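Local coordinates for alternansucrase (Leuconostoc mesenteroides, PDB 6HVG), which is a large family 70 glycoside hydrolase-type enzyme with a TIM-barrel core and choline-binding-type repeats in the same chain, at residues Q558-D563 with D660-D665. Numbering follows the deposited sequence.
Sequences QPINID and DWNGKD
Ile560 reaches across to the turn of 660-665 with both of its branches. At CB the chain forks into CG2 and CG1; CG2 packs on the aliphatic part of Lys664, 3.9 Å from Lys664 CB, and also meets Lys664 CE, because the lysine chain bends at chi3 (56°) and runs past the methyl at about a right angle. CG1 continues in an extended line (chi2 170°) to CD1, which stops 3.9 Å from Asn662 ND2, the two side chains arriving from opposite directions. The amide of Asn662 is held on its other atom: Lys664 N donates to Asn662 OD1 at 2.8 Å, nearly straight (164°) and onto a lone pair in the carbonyl plane. This capping bond lies within the type I turn from Asn662 to Asp665, which Asp665 N closes by donating to Asn662 O before helix 665-671. The turn follows strand 657-658 of the parallel TIM-barrel sheet, whereas 558-563 sits in the loop between strands 534-537 and 580-582 of a separate antiparallel sheet, with the Gln558 side chain about 9 Å from the bound calcium ion. No direct hydrogen bond joins the segments; a water bridges them, accepting from Ile560 N (2.9 Å) and donating to Asp665 OD1 (2.8 Å). The same carboxylate oxygen lies against the proline ring, 3.7 Å from Pro559 CB and equally near CG, while Asn662 N donates to Asp624 OD2.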
loop_
_atom_site.group_PDB
_atom_site.type_symbol
_atom_site.label_atom_id
_atom_site.label_comp_id
_atom_site.label_asym_id
_atom_site.label_seq_id
_atom_site.Cartn_x
_atom_site.Cartn_y
_atom_site.Cartn_z
ATOM N N GLN A 558 6.543 -15.041 -11.239
ATOM C CA GLN A 558 5.276 -15.555 -10.708
ATOM C C GLN A 558 4.798 -16.650 -11.639
ATOM O O GLN A 558 5.422 -16.868 -12.685
ATOM C CB GLN A 558 4.230 -14.458 -10.558
ATOM C CG GLN A 558 3.859 -13.776 -11.850
ATOM C CD GLN A 558 2.711 -12.804 -11.701
ATOM O OE1 GLN A 558 1.943 -12.862 -10.737
ATOM N NE2 GLN A 558 2.548 -11.937 -12.697
ATOM N N PRO A 559 3.718 -17.382 -11.266
ATOM C CA PRO A 559 3.285 -18.499 -12.123
ATOM C C PRO A 559 3.158 -18.134 -13.609
ATOM O O PRO A 559 3.760 -18.799 -14.455
ATOM C CB PRO A 559 1.957 -18.906 -11.505
ATOM C CG PRO A 559 2.138 -18.578 -10.049
ATOM C CD PRO A 559 2.984 -17.363 -9.990
ATOM N N ILE A 560 2.447 -17.054 -13.913
ATOM C CA ILE A 560 2.226 -16.673 -15.301
ATOM C C ILE A 560 3.495 -16.128 -15.959
ATOM O O ILE A 560 3.522 -15.944 -17.160
ATOM C CB ILE A 560 1.060 -15.667 -15.482
ATOM C CG1 ILE A 560 1.364 -14.307 -14.824
ATOM C CG2 ILE A 560 -0.241 -16.239 -14.934
ATOM C CD1 ILE A 560 0.372 -13.220 -15.183
ATOM N N ASN A 561 4.541 -15.861 -15.187
ATOM C CA ASN A 561 5.802 -15.380 -15.754
ATOM C C ASN A 561 6.970 -16.188 -15.287
ATOM O O ASN A 561 8.066 -15.653 -15.117
ATOM C CB ASN A 561 6.048 -13.910 -15.378
ATOM C CG ASN A 561 7.233 -13.317 -16.114
ATOM O OD1 ASN A 561 7.413 -13.559 -17.292
ATOM N ND2 ASN A 561 8.048 -12.550 -15.412
ATOM N N ILE A 562 6.747 -17.473 -15.060
ATOM C CA ILE A 562 7.787 -18.312 -14.466
ATOM C C ILE A 562 9.034 -18.334 -15.358
ATOM O O ILE A 562 10.156 -18.441 -14.840
ATOM C CB ILE A 562 7.272 -19.733 -14.167
ATOM C CG1 ILE A 562 8.293 -20.505 -13.331
ATOM C CG2 ILE A 562 6.942 -20.455 -15.463
ATOM C CD1 ILE A 562 7.770 -21.806 -12.762
ATOM N N ASP A 563 8.858 -18.183 -16.674
ATOM C CA ASP A 563 9.996 -18.215 -17.618
ATOM C C ASP A 563 10.490 -16.830 -18.093
ATOM O O ASP A 563 11.268 -16.735 -19.032
ATOM C CB ASP A 563 9.667 -19.114 -18.825
ATOM C CG ASP A 563 8.556 -18.550 -19.716
ATOM O OD1 ASP A 563 8.003 -17.471 -19.420
ATOM O OD2 ASP A 563 8.243 -19.194 -20.735
ATOM N N ASP A 660 -2.910 -17.378 -3.843
ATOM C CA ASP A 660 -2.613 -17.100 -5.244
ATOM C C ASP A 660 -3.663 -16.167 -5.862
ATOM O O ASP A 660 -4.644 -16.621 -6.418
ATOM C CB ASP A 660 -2.508 -18.405 -6.025
ATOM C CG ASP A 660 -3.830 -19.176 -6.098
ATOM O OD1 ASP A 660 -4.640 -19.108 -5.126
ATOM O OD2 ASP A 660 -4.046 -19.870 -7.133
ATOM N N TRP A 661 -3.427 -14.859 -5.768
ATOM C CA TRP A 661 -4.451 -13.874 -6.070
ATOM C C TRP A 661 -4.704 -13.648 -7.565
ATOM O O TRP A 661 -5.814 -13.287 -7.932
ATOM C CB TRP A 661 -4.123 -12.542 -5.412
ATOM C CG TRP A 661 -4.190 -12.522 -3.945
ATOM C CD1 TRP A 661 -3.144 -12.503 -3.084
ATOM C CD2 TRP A 661 -5.371 -12.506 -3.139
ATOM N NE1 TRP A 661 -3.593 -12.472 -1.775
ATOM C CE2 TRP A 661 -4.960 -12.472 -1.785
ATOM C CE3 TRP A 661 -6.737 -12.518 -3.423
ATOM C CZ2 TRP A 661 -5.862 -12.455 -0.730
ATOM C CZ3 TRP A 661 -7.626 -12.485 -2.369
ATOM C CH2 TRP A 661 -7.187 -12.458 -1.046
ATOM N N ASN A 662 -3.709 -13.876 -8.426
ATOM C CA ASN A 662 -3.884 -13.583 -9.853
ATOM C C ASN A 662 -4.995 -14.422 -10.454
ATOM O O ASN A 662 -5.088 -15.608 -10.194
ATOM C CB ASN A 662 -2.604 -13.819 -10.654
ATOM C CG ASN A 662 -2.684 -13.242 -12.062
ATOM O OD1 ASN A 662 -3.348 -13.789 -12.941
ATOM N ND2 ASN A 662 -1.998 -12.145 -12.283
ATOM N N GLY A 663 -5.824 -13.784 -11.268
ATOM C CA GLY A 663 -6.982 -14.414 -11.865
ATOM C C GLY A 663 -6.643 -15.537 -12.820
ATOM O O GLY A 663 -7.532 -16.309 -13.158
ATOM N N LYS A 664 -5.384 -15.634 -13.260
ATOM C CA LYS A 664 -4.949 -16.724 -14.120
ATOM C C LYS A 664 -4.161 -17.837 -13.377
ATOM O O LYS A 664 -3.708 -18.795 -14.013
ATOM C CB LYS A 664 -4.098 -16.178 -15.260
ATOM C CG LYS A 664 -4.871 -15.559 -16.411
ATOM C CD LYS A 664 -3.936 -14.943 -17.464
ATOM C CE LYS A 664 -2.922 -15.968 -18.000
ATOM N NZ LYS A 664 -2.059 -15.522 -19.137
ATOM N N ASP A 665 -4.011 -17.719 -12.059
ATOM C CA ASP A 665 -3.318 -18.727 -11.267
ATOM C C ASP A 665 -4.072 -20.084 -11.187
ATOM O O ASP A 665 -3.465 -21.140 -11.249
ATOM C CB ASP A 665 -3.059 -18.205 -9.839
ATOM C CG ASP A 665 -1.864 -17.254 -9.741
ATOM O OD1 ASP A 665 -1.160 -17.096 -10.750
ATOM O OD2 ASP A 665 -1.629 -16.686 -8.634
HETATM O O HOH W 1 1.096 -15.693 -11.720
#